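Side-chain contacts in glycerophosphodiester phosphodiesterase (Cytophaga hutchinsonii ATCC 33406, PDB 3CH0), which belongs to the glycerophosphoryl diester phosphodiesterase family, whose members are built on the TIM-barrel fold: residues 147-150 with 151-155; 156-159 with 160-164; 217-221 with 222-226. All coordinates share one frame; numbering follows the deposited sequence. Where two conformers were deposited one is given.

All three contacts are local, each made by one continuous run of chain, and they follow in series without nesting or crossing. From the N terminus, interaction 1 comes first: the end of the loop after strand 132-137 turns into helix 151-164 and packs on its first turn. Interaction 2 continues directly along the same helix, within the beta-alpha-beta unit of strand 132-137, helix 151-164 and strand 171-175; the centres of the two are about 13 Å apart. Interaction 3 lies on the opposite side of the chain's centre from interaction 2, about 29 Å away between centres, where strand 216-219 turns toward helix 226-234.

Interaction 1: 147-150 with 151-155; sequences DHPN and IALFC
Ile-151 opens helix 151-164 directly after the N-cap residue Asn-150, and its side chain leads off to touch Arg-179 and Tyr-183 of helix 178-187. Ala-152 meets the N-cap amide, its CB 3.9 Å from Asn-150 ND2. That amide is brought over the first turn because CG of Asn-150 stands between its own backbone N and carbonyl carbon (chi1 58°); its rotation about the CB-CG bond then leaves ND2 by Ala-152 CB and OD1 3.6 Å from Leu-153 CB. Leu-153 also crosses Pro-149 at about a right angle, with its CD2 branch 3.7 Å from Pro-149 CB.

Phe-154 N donates to Asn-150 O at 2.9 Å in a nearly straight bond (173°), closing the first turn, and the phenyl ring comes back against the residues ahead of the cap. Pro-149 CD touches Phe-154 CD2 at 4.1 Å, an apolar pairing of the residue before the N-cap with the fourth residue of the helix, which is the hydrophobic staple of a helix N terminus. Beside it, His-148 brings CB to 3.5 Å from Phe-154 CE2, and the two rings are inclined at 42°, neither stacked nor edge-to-face. The imidazole is held at both nitrogens: ND1 donates to Pro-149 O at 2.9 Å, the oxygen lying in the ring plane, and NE2 is hydrogen-bonded to Thr-140 N. Ile-46 and Ile-137, from two strands of the barrel sheet, also touch the Phe-154 side chain. Cys-155 N, finally, bonds to Ile-151 O, and its side chain packs on Ile-137 and Tyr-183.

Interaction 2: 156-159 with 160-164; sequences DLVV and AEIKK. With EDO (1,2-ethanediol), chain K.
Val-159 holds CG1 anti to its backbone N (chi1 170°), and Lys-163 sets CG beside its own N (chi1 -71°) with the next two torsions extended, a combination that lays the lysine chain along the valine branch. The two side chains run side by side and point the same way: Lys-163 CD passes Val-159 CG1 and CE comes to 3.6 Å from it, after which a bend at chi4 carries NZ off the methyl group. One residue earlier, Val-158 CG1 meets Ile-162 CD1 at 3.9 Å as the pair crosses obliquely on the buried side of the helix.

In the backbone beneath, i to i+4 bonds run from Ala-160 N to Asp-156 O, from Ile-162 N to Val-158 O and from Lys-163 N to Val-159 O. Leu-157 O stands 3.5 Å from Glu-161 N, which makes a weak bond to Val-158 O. A water donates to Leu-157 O at 2.8 Å and, in the modelled conformer of the glutamate, to Glu-161 OE2 at 2.7 Å, so it bridges this carbonyl to a side chain one turn on. Glu-161 OE1 forms a salt bridge with Arg-118. C2 of a 1,2-ethanediol, probably from the crystallisation liquor, touches Asp-156 CB at 3.5 Å and Leu-157 CD2 at 3.8 Å.

Asp-156 OD1 is hydrogen-bonded to the hydroxyls of Tyr-183 and Tyr-188, and Tyr-188 also touches Val-159 and Lys-163. As the helical link of a beta-alpha-beta unit, helix 151-164 rests Val-158 on Leu-44 and Leu-173 and Ile-162 on Phe-171 of the barrel strands, with Phe-117 of helix 117-127 packed against both.

Interaction 3: 217-221 with 222-226; sequences YSPDV and TLVSK. With EDO (1,2-ethanediol), chain D; EDO (1,2-ethanediol), chain E.
Pro-219, the last residue of strand 216-219, brings CG, the tip of its ring, to 3.6 Å from Val-224 CG2. This valine methyl also lies near Val-221 O, and Val-224 also touches Pro-241 and Leu-253.

Between the two residues the chain folds into a short 3-10 turn. Leu-223 N donates to Asp-220 O at 2.8 Å, and Val-224 N to Val-221 O at 3.1 Å; both donors stand above the carbonyl plane of their acceptors. The side chain of Asp-220 joins in as an Asx turn. With CG placed opposite the backbone N (chi1 -172°), OD1 swings over the start of the turn and accepts Thr-222 N at 3.1 Å, on its anti side and 28° out of the carboxylate plane. Leu-223 keeps its CD1 branch beside Asp-220 CB, and a water bonded to both Val-221 O and Val-224 O spans the end of the turn.

Two 1,2-ethanediol molecules, probably from the crystallisation liquor, approach the same carboxylate. O2 of the chain E molecule donates to Asp-220 OD1 at 2.9 Å, and O2 of the chain D molecule to Asp-220 OD2 at 2.7 Å. Thr-222 OG1 lies 2.9 Å from that chain D oxygen O2.

At this junction between a barrel strand and the loop leading to helix 226-234, the one carboxylate thus takes a backbone N-H on OD1 and a diol hydroxyl on each oxygen, as an ionised acceptor probably would, which ties the Asx turn to a polar patch of the surface.

Interaction 1: 147-150 with 151-155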
ATOM      1  N   ASP A 147     -14.220   6.873 -10.427  1.00 14.54           N
ATOM      2  CA  ASP A 147     -13.607   6.613  -9.102  1.00 12.00           C
ATOM      3  C   ASP A 147     -12.263   7.270  -8.939  1.00 12.68           C
ATOM      4  O   ASP A 147     -11.784   7.380  -7.802  1.00 11.96           O
ATOM      5  CB  ASP A 147     -13.503   5.141  -8.891  1.00 14.29           C
ATOM      6  CG  ASP A 147     -14.866   4.458  -8.958  1.00 21.06           C
ATOM      7  OD1 ASP A 147     -15.832   5.018  -8.399  1.00 21.13           O
ATOM      8  OD2 ASP A 147     -14.963   3.389  -9.603  1.00 31.18           O
ATOM      9  N   HIS A 148     -11.664   7.708 -10.039  1.00 11.49           N
ATOM     10  CA  HIS A 148     -10.353   8.321 -10.031  1.00 10.76           C
ATOM     11  C   HIS A 148     -10.085   8.866 -11.442  1.00 11.22           C
ATOM     12  O   HIS A 148     -10.850   8.557 -12.356  1.00 11.31           O
ATOM     13  CB  HIS A 148      -9.272   7.278  -9.645  1.00 10.63           C
ATOM     14  CG  HIS A 148      -9.371   6.021 -10.445  1.00  9.96           C
ATOM     15  ND1 HIS A 148      -9.091   5.954 -11.810  1.00 11.50           N
ATOM     16  CD2 HIS A 148      -9.745   4.775 -10.070  1.00 10.87           C
ATOM     17  CE1 HIS A 148      -9.320   4.718 -12.220  1.00 12.19           C
ATOM     18  NE2 HIS A 148      -9.728   3.980 -11.193  1.00 15.08           N
ATOM     19  N   PRO A 149      -9.018   9.646 -11.613  1.00 12.72           N
ATOM     20  CA  PRO A 149      -8.725  10.180 -12.956  1.00 12.92           C
ATOM     21  C   PRO A 149      -8.243   9.083 -13.943  1.00 12.59           C
ATOM     22  O   PRO A 149      -8.031   7.948 -13.589  1.00 11.28           O
ATOM     23  CB  PRO A 149      -7.580  11.150 -12.701  1.00 13.74           C
ATOM     24  CG  PRO A 149      -7.547  11.387 -11.178  1.00 13.02           C
ATOM     25  CD  PRO A 149      -8.066  10.134 -10.590  1.00 10.66           C
ATOM     26  N   ASN A 150      -8.062   9.522 -15.173  1.00 11.56           N
ATOM     27  CA  ASN A 150      -7.268   8.769 -16.130  1.00 10.84           C
ATOM     28  C   ASN A 150      -5.868   8.495 -15.606  1.00 10.94           C
ATOM     29  O   ASN A 150      -5.345   9.180 -14.706  1.00 13.15           O
ATOM     30  CB  ASN A 150      -7.228   9.541 -17.477  1.00 12.68           C
ATOM     31  CG  ASN A 150      -6.660  10.953 -17.321  1.00 12.60           C
ATOM     32  OD1 ASN A 150      -7.277  11.775 -16.633  1.00 13.91           O
ATOM     33  ND2 ASN A 150      -5.510  11.234 -17.940  1.00 12.40           N
ATOM     34  N   ILE A 151      -5.248   7.505 -16.237  1.00  9.62           N
ATOM     35  CA  ILE A 151      -3.966   6.984 -15.786  1.00  8.97           C
ATOM     36  C   ILE A 151      -2.924   8.088 -15.689  1.00  9.97           C
ATOM     37  O   ILE A 151      -2.209   8.171 -14.699  1.00 11.14           O
ATOM     38  CB  ILE A 151      -3.504   5.802 -16.668  1.00 10.68           C
ATOM     39  CG1 ILE A 151      -4.314   4.564 -16.374  1.00 10.00           C
ATOM     40  CG2 ILE A 151      -2.010   5.583 -16.563  1.00 10.69           C
ATOM     41  CD1 ILE A 151      -3.978   3.881 -15.031  1.00 11.03           C
ATOM     42  N   ALA A 152      -2.757   8.872 -16.760  1.00 10.04           N
ATOM     43  CA  ALA A 152      -1.706   9.901 -16.751  1.00  9.11           C
ATOM     44  C   ALA A 152      -1.858  10.859 -15.581  1.00 11.45           C
ATOM     45  O   ALA A 152      -0.861  11.165 -14.920  1.00 12.41           O
ATOM     46  CB  ALA A 152      -1.659  10.682 -18.087  1.00 10.81           C
ATOM     47  N   LEU A 153      -3.062  11.343 -15.357  1.00 10.87           N
ATOM     48  CA  LEU A 153      -3.311  12.344 -14.289  1.00 10.44           C
ATOM     49  C   LEU A 153      -3.103  11.700 -12.916  1.00 10.99           C
ATOM     50  O   LEU A 153      -2.511  12.335 -12.023  1.00 11.58           O
ATOM     51  CB  LEU A 153      -4.717  12.975 -14.386  1.00 14.05           C
ATOM     52  CG  LEU A 153      -5.007  14.069 -13.351  1.00 13.17           C
ATOM     53  CD1 LEU A 153      -3.883  15.151 -13.328  1.00 15.07           C
ATOM     54  CD2 LEU A 153      -6.432  14.566 -13.595  1.00 14.62           C
ATOM     55  N   PHE A 154      -3.666  10.492 -12.713  1.00 10.83           N
ATOM     56  CA  PHE A 154      -3.520   9.777 -11.431  1.00 10.65           C
ATOM     57  C   PHE A 154      -2.027   9.676 -11.137  1.00 11.35           C
ATOM     58  O   PHE A 154      -1.549  10.018 -10.062  1.00 11.03           O
ATOM     59  CB  PHE A 154      -4.223   8.419 -11.540  1.00 10.06           C
ATOM     60  CG  PHE A 154      -4.625   7.757 -10.229  1.00  8.45           C
ATOM     61  CD1 PHE A 154      -3.928   7.969  -9.041  1.00  9.53           C
ATOM     62  CD2 PHE A 154      -5.652   6.824 -10.246  1.00 10.35           C
ATOM     63  CE1 PHE A 154      -4.262   7.317  -7.896  1.00 10.84           C
ATOM     64  CE2 PHE A 154      -6.015   6.147  -9.065  1.00 11.67           C
ATOM     65  CZ  PHE A 154      -5.304   6.405  -7.894  1.00 11.28           C
ATOM     66  N   CYS A 155      -1.264   9.171 -12.101  1.00 11.57           N
ATOM     67  CA  CYS A 155       0.161   8.965 -11.867  1.00 10.30           C
ATOM     68  C   CYS A 155       0.922  10.281 -11.711  1.00 12.32           C
ATOM     69  O   CYS A 155       1.823  10.419 -10.900  1.00 12.97           O
ATOM     70  CB  CYS A 155       0.809   8.123 -12.992  1.00 14.11           C
ATOM     71  SG  CYS A 155       0.204   6.413 -13.028  1.00 12.05           S
TER

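Interaction 2: 156-159 with 160-164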
ATOM      1  N   ASP A 156       0.574  11.249 -12.550  1.00 13.30           N
ATOM      2  CA  ASP A 156       1.300  12.517 -12.497  1.00 12.93           C
ATOM      3  C   ASP A 156       1.073  13.195 -11.154  1.00 12.51           C
ATOM      4  O   ASP A 156       1.993  13.780 -10.619  1.00 14.03           O
ATOM      5  CB  ASP A 156       0.823  13.442 -13.603  1.00 14.20           C
ATOM      6  CG  ASP A 156       1.280  13.001 -14.992  1.00 10.97           C
ATOM      7  OD1 ASP A 156       2.149  12.147 -15.119  1.00 12.26           O
ATOM      8  OD2 ASP A 156       0.724  13.624 -15.943  1.00 12.94           O
ATOM      9  N   LEU A 157      -0.131  13.171 -10.631  1.00  9.91           N
ATOM     10  CA  LEU A 157      -0.391  13.817  -9.331  1.00 10.22           C
ATOM     11  C   LEU A 157       0.435  13.142  -8.223  1.00 13.34           C
ATOM     12  O   LEU A 157       1.007  13.820  -7.345  1.00 13.51           O
ATOM     13  CB  LEU A 157      -1.847  13.745  -8.961  1.00 12.24           C
ATOM     14  CG  LEU A 157      -2.762  14.625  -9.799  1.00 12.41           C
ATOM     15  CD1 LEU A 157      -4.224  14.272  -9.589  1.00 12.14           C
ATOM     16  CD2 LEU A 157      -2.525  16.165  -9.557  1.00 13.46           C
ATOM     17  N   VAL A 158       0.508  11.812  -8.239  1.00 10.94           N
ATOM     18  CA  VAL A 158       1.326  11.090  -7.236  1.00 10.12           C
ATOM     19  C   VAL A 158       2.787  11.450  -7.383  1.00 11.53           C
ATOM     20  O   VAL A 158       3.477  11.713  -6.378  1.00 12.97           O
ATOM     21  CB  VAL A 158       1.083   9.543  -7.354  1.00  9.51           C
ATOM     22  CG1 VAL A 158       2.099   8.681  -6.568  1.00 11.29           C
ATOM     23  CG2 VAL A 158      -0.370   9.280  -6.938  1.00 10.59           C
ATOM     24  N   VAL A 159       3.282  11.407  -8.625  1.00 10.88           N
ATOM     25  CA  VAL A 159       4.685  11.631  -8.884  1.00 10.98           C
ATOM     26  C   VAL A 159       5.115  13.079  -8.532  1.00 12.33           C
ATOM     27  O   VAL A 159       6.233  13.252  -8.019  1.00 13.13           O
ATOM     28  CB  VAL A 159       5.068  11.208 -10.304  1.00 13.63           C
ATOM     29  CG1 VAL A 159       6.501  11.707 -10.618  1.00 11.68           C
ATOM     30  CG2 VAL A 159       4.935   9.685 -10.450  1.00 10.73           C
ATOM     31  N   ALA A 160       4.240  14.042  -8.749  1.00 12.53           N
ATOM     32  CA  ALA A 160       4.511  15.424  -8.375  1.00 12.68           C
ATOM     33  C   ALA A 160       4.866  15.482  -6.880  1.00 13.47           C
ATOM     34  O   ALA A 160       5.793  16.209  -6.478  1.00 15.84           O
ATOM     35  CB  ALA A 160       3.348  16.347  -8.692  1.00 15.40           C
ATOM     36  N   GLU A 161       4.167  14.710  -6.063  0.50 13.26           N
ATOM     37  CA  GLU A 161       4.407  14.733  -4.621  0.50 13.78           C
ATOM     38  C   GLU A 161       5.726  14.058  -4.234  0.50 13.66           C
ATOM     39  O   GLU A 161       6.405  14.508  -3.310  0.50 15.32           O
ATOM     40  CB  GLU A 161       3.202  14.141  -3.877  0.50 11.66           C
ATOM     41  CG  GLU A 161       1.907  14.910  -4.081  0.50 17.25           C
ATOM     42  CD  GLU A 161       2.036  16.390  -3.707  0.50 16.66           C
ATOM     43  OE1 GLU A 161       2.510  16.671  -2.588  0.50 16.63           O
ATOM     44  OE2 GLU A 161       1.680  17.257  -4.531  0.50 19.52           O
ATOM     45  N   ILE A 162       6.074  12.962  -4.915  1.00 12.62           N
ATOM     46  CA  ILE A 162       7.329  12.280  -4.771  1.00 12.62           C
ATOM     47  C   ILE A 162       8.517  13.191  -5.102  1.00 14.75           C
ATOM     48  O   ILE A 162       9.460  13.264  -4.360  1.00 14.26           O
ATOM     49  CB  ILE A 162       7.377  10.956  -5.644  1.00 12.31           C
ATOM     50  CG1 ILE A 162       6.329   9.958  -5.103  1.00 13.18           C
ATOM     51  CG2 ILE A 162       8.772  10.313  -5.707  1.00 12.24           C
ATOM     52  CD1 ILE A 162       6.009   8.816  -6.074  1.00 13.97           C
ATOM     53  N   LYS A 163       8.430  13.866  -6.231  1.00 15.23           N
ATOM     54  CA  LYS A 163       9.513  14.749  -6.695  1.00 16.44           C
ATOM     55  C   LYS A 163       9.631  15.983  -5.771  1.00 17.47           C
ATOM     56  O   LYS A 163      10.744  16.369  -5.413  1.00 17.73           O
ATOM     57  CB  LYS A 163       9.229  15.175  -8.145  1.00 17.33           C
ATOM     58  CG  LYS A 163       9.406  14.037  -9.150  1.00 24.70           C
ATOM     59  CD  LYS A 163       9.185  14.520 -10.609  1.00 21.37           C
ATOM     60  CE  LYS A 163       9.487  13.438 -11.686  1.00 30.92           C
ATOM     61  NZ  LYS A 163      10.877  12.931 -11.717  1.00 26.55           N
ATOM     62  N   LYS A 164       8.504  16.552  -5.365  1.00 15.65           N
ATOM     63  CA  LYS A 164       8.496  17.745  -4.469  1.00 16.05           C
ATOM     64  C   LYS A 164       9.287  17.441  -3.181  1.00 16.90           C
ATOM     65  O   LYS A 164      10.013  18.296  -2.647  1.00 19.26           O
ATOM     66  CB  LYS A 164       7.068  18.182  -4.161  1.00 19.73           C
ATOM     67  CG  LYS A 164       6.918  19.421  -3.282  1.00 21.59           C
ATOM     68  CD  LYS A 164       5.477  19.757  -2.964  1.00 26.50           C
ATOM     69  CE  LYS A 164       5.400  20.916  -1.924  1.00 28.32           C
ATOM     70  NZ  LYS A 164       6.132  20.590  -0.656  1.00 39.59           N
TER
HETATM   71  C1  EDO K 281      -1.080  17.839 -12.807  1.00 43.20           C
HETATM   72  O1  EDO K 281      -0.320  18.602 -13.746  1.00 49.76           O
HETATM   73  C2  EDO K 281      -0.260  16.598 -12.517  1.00 40.68           C
HETATM   74  O2  EDO K 281       0.914  16.900 -11.724  1.00 33.33           O
HETATM   75  O   HOH W   1       0.258  16.394  -6.660  1.00 17.21           O

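Interaction 3: 217-221 with 222-226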
ATOM      1  N   TYR A 217       8.309  -8.225  -7.686  1.00 10.45           N
ATOM      2  CA  TYR A 217       7.165  -9.046  -7.957  1.00 10.49           C
ATOM      3  C   TYR A 217       6.465  -9.228  -6.602  1.00 10.29           C
ATOM      4  O   TYR A 217       7.082  -9.672  -5.621  1.00 10.87           O
ATOM      5  CB  TYR A 217       7.600 -10.395  -8.537  1.00 10.08           C
ATOM      6  CG  TYR A 217       6.479 -11.227  -9.049  1.00 11.02           C
ATOM      7  CD1 TYR A 217       5.824 -10.914 -10.243  1.00 13.85           C
ATOM      8  CD2 TYR A 217       6.039 -12.310  -8.331  1.00 14.52           C
ATOM      9  CE1 TYR A 217       4.767 -11.652 -10.719  1.00 13.72           C
ATOM     10  CE2 TYR A 217       5.004 -13.048  -8.794  1.00 11.92           C
ATOM     11  CZ  TYR A 217       4.374 -12.750 -10.013  1.00 12.12           C
ATOM     12  OH  TYR A 217       3.303 -13.467 -10.527  1.00 13.99           O
ATOM     13  N   SER A 218       5.194  -8.880  -6.532  1.00 10.22           N
ATOM     14  CA  SER A 218       4.497  -8.786  -5.234  1.00 10.44           C
ATOM     15  C   SER A 218       3.161  -9.542  -5.344  1.00 10.49           C
ATOM     16  O   SER A 218       2.108  -8.930  -5.548  1.00  9.31           O
ATOM     17  CB  SER A 218       4.305  -7.314  -4.848  1.00 11.09           C
ATOM     18  OG  SER A 218       3.815  -7.182  -3.540  1.00  9.84           O
ATOM     19  N   PRO A 219       3.191 -10.887  -5.185  1.00 10.46           N
ATOM     20  CA  PRO A 219       2.009 -11.722  -5.267  1.00 10.33           C
ATOM     21  C   PRO A 219       1.328 -11.995  -3.926  1.00 10.81           C
ATOM     22  O   PRO A 219       1.968 -11.938  -2.891  1.00 10.66           O
ATOM     23  CB  PRO A 219       2.612 -13.039  -5.776  1.00 11.69           C
ATOM     24  CG  PRO A 219       3.914 -13.100  -5.025  1.00  9.82           C
ATOM     25  CD  PRO A 219       4.415 -11.687  -4.973  1.00 11.70           C
ATOM     26  N   ASP A 220       0.024 -12.264  -4.013  1.00 10.53           N
ATOM     27  CA  ASP A 220      -0.724 -12.862  -2.905  1.00  8.93           C
ATOM     28  C   ASP A 220       0.088 -14.059  -2.422  1.00  9.56           C
ATOM     29  O   ASP A 220       0.545 -14.904  -3.239  1.00 10.28           O
ATOM     30  CB  ASP A 220      -2.070 -13.272  -3.461  1.00 11.33           C
ATOM     31  CG  ASP A 220      -3.048 -13.740  -2.420  1.00 17.55           C
ATOM     32  OD1 ASP A 220      -2.659 -14.462  -1.532  1.00 19.34           O
ATOM     33  OD2 ASP A 220      -4.257 -13.477  -2.582  1.00 16.35           O
ATOM     34  N   VAL A 221       0.284 -14.120  -1.109  1.00  9.83           N
ATOM     35  CA  VAL A 221       1.070 -15.175  -0.502  1.00 10.18           C
ATOM     36  C   VAL A 221       0.662 -16.573  -0.973  1.00 10.46           C
ATOM     37  O   VAL A 221       1.534 -17.448  -1.103  1.00 10.19           O
ATOM     38  CB  VAL A 221       1.046 -15.054   1.028  1.00 11.38           C
ATOM     39  CG1 VAL A 221      -0.373 -15.159   1.557  1.00 10.95           C
ATOM     40  CG2 VAL A 221       1.976 -16.096   1.660  1.00 12.84           C
ATOM     41  N   THR A 222      -0.633 -16.786  -1.198  1.00  9.79           N
ATOM     42  CA  THR A 222      -1.074 -18.126  -1.578  1.00 10.18           C
ATOM     43  C   THR A 222      -0.427 -18.603  -2.875  1.00 11.35           C
ATOM     44  O   THR A 222      -0.374 -19.821  -3.143  1.00 11.40           O
ATOM     45  CB  THR A 222      -2.579 -18.214  -1.767  1.00 11.65           C
ATOM     46  OG1 THR A 222      -2.969 -17.313  -2.821  1.00 12.86           O
ATOM     47  CG2 THR A 222      -3.317 -17.919  -0.451  1.00 12.61           C
ATOM     48  N   LEU A 223       0.003 -17.649  -3.712  1.00 10.21           N
ATOM     49  CA  LEU A 223       0.562 -17.924  -5.032  1.00  9.49           C
ATOM     50  C   LEU A 223       2.065 -18.220  -5.048  1.00 10.78           C
ATOM     51  O   LEU A 223       2.619 -18.678  -6.072  1.00 10.94           O
ATOM     52  CB  LEU A 223       0.263 -16.753  -6.004  1.00 11.02           C
ATOM     53  CG  LEU A 223      -1.183 -16.371  -6.235  1.00 12.17           C
ATOM     54  CD1 LEU A 223      -1.234 -15.030  -6.977  1.00 10.63           C
ATOM     55  CD2 LEU A 223      -1.923 -17.456  -6.996  1.00 13.75           C
ATOM     56  N   VAL A 224       2.730 -17.944  -3.928  1.00 13.25           N
ATOM     57  CA  VAL A 224       4.157 -18.027  -3.877  1.00 12.18           C
ATOM     58  C   VAL A 224       4.631 -19.476  -3.884  1.00 12.40           C
ATOM     59  O   VAL A 224       4.109 -20.302  -3.163  1.00 14.16           O
ATOM     60  CB  VAL A 224       4.685 -17.335  -2.619  1.00 12.01           C
ATOM     61  CG1 VAL A 224       6.196 -17.471  -2.466  1.00 13.17           C
ATOM     62  CG2 VAL A 224       4.285 -15.842  -2.681  1.00 13.84           C
ATOM     63  N   SER A 225       5.619 -19.715  -4.739  1.00 13.22           N
ATOM     64  CA  SER A 225       6.381 -20.951  -4.748  1.00 13.08           C
ATOM     65  C   SER A 225       7.838 -20.719  -4.816  1.00 13.89           C
ATOM     66  O   SER A 225       8.303 -19.693  -5.300  1.00 14.68           O
ATOM     67  CB  SER A 225       5.993 -21.829  -5.913  1.00 12.91           C
ATOM     68  OG  SER A 225       6.400 -21.296  -7.138  1.00 13.67           O
ATOM     69  N   LYS A 226       8.601 -21.689  -4.306  0.50 14.03           N
ATOM     70  CA  LYS A 226      10.039 -21.562  -4.289  0.50 15.08           C
ATOM     71  C   LYS A 226      10.551 -21.488  -5.722  0.50 15.06           C
ATOM     72  O   LYS A 226      11.482 -20.738  -6.014  0.50 15.65           O
ATOM     73  CB  LYS A 226      10.698 -22.712  -3.537  0.50 15.70           C
ATOM     74  CG  LYS A 226      12.229 -22.654  -3.540  0.50 17.12           C
ATOM     75  CD  LYS A 226      12.758 -21.396  -2.886  0.50 30.02           C
ATOM     76  CE  LYS A 226      14.305 -21.275  -2.892  0.50 27.03           C
ATOM     77  NZ  LYS A 226      14.763 -19.837  -2.922  0.50 21.28           N
TER
HETATM   78  C1  EDO D 274      -4.927 -15.813  -5.053  1.00 26.48           C
HETATM   79  O1  EDO D 274      -5.553 -16.052  -6.325  1.00 20.40           O
HETATM   80  C2  EDO D 274      -5.974 -15.817  -3.960  1.00 25.97           C
HETATM   81  O2  EDO D 274      -5.453 -15.848  -2.647  1.00 28.06           O
HETATM   82  C1  EDO E 275      -3.018 -13.037   1.499  1.00 30.99           C
HETATM   83  O1  EDO E 275      -3.542 -11.786   1.898  1.00 23.64           O
HETATM   84  C2  EDO E 275      -4.089 -14.129   1.556  1.00 24.91           C
HETATM   85  O2  EDO E 275      -4.837 -14.183   0.342  1.00 28.94           O
HETATM   86  O   HOH W   2       2.918 -19.734  -0.595  1.00 12.79           O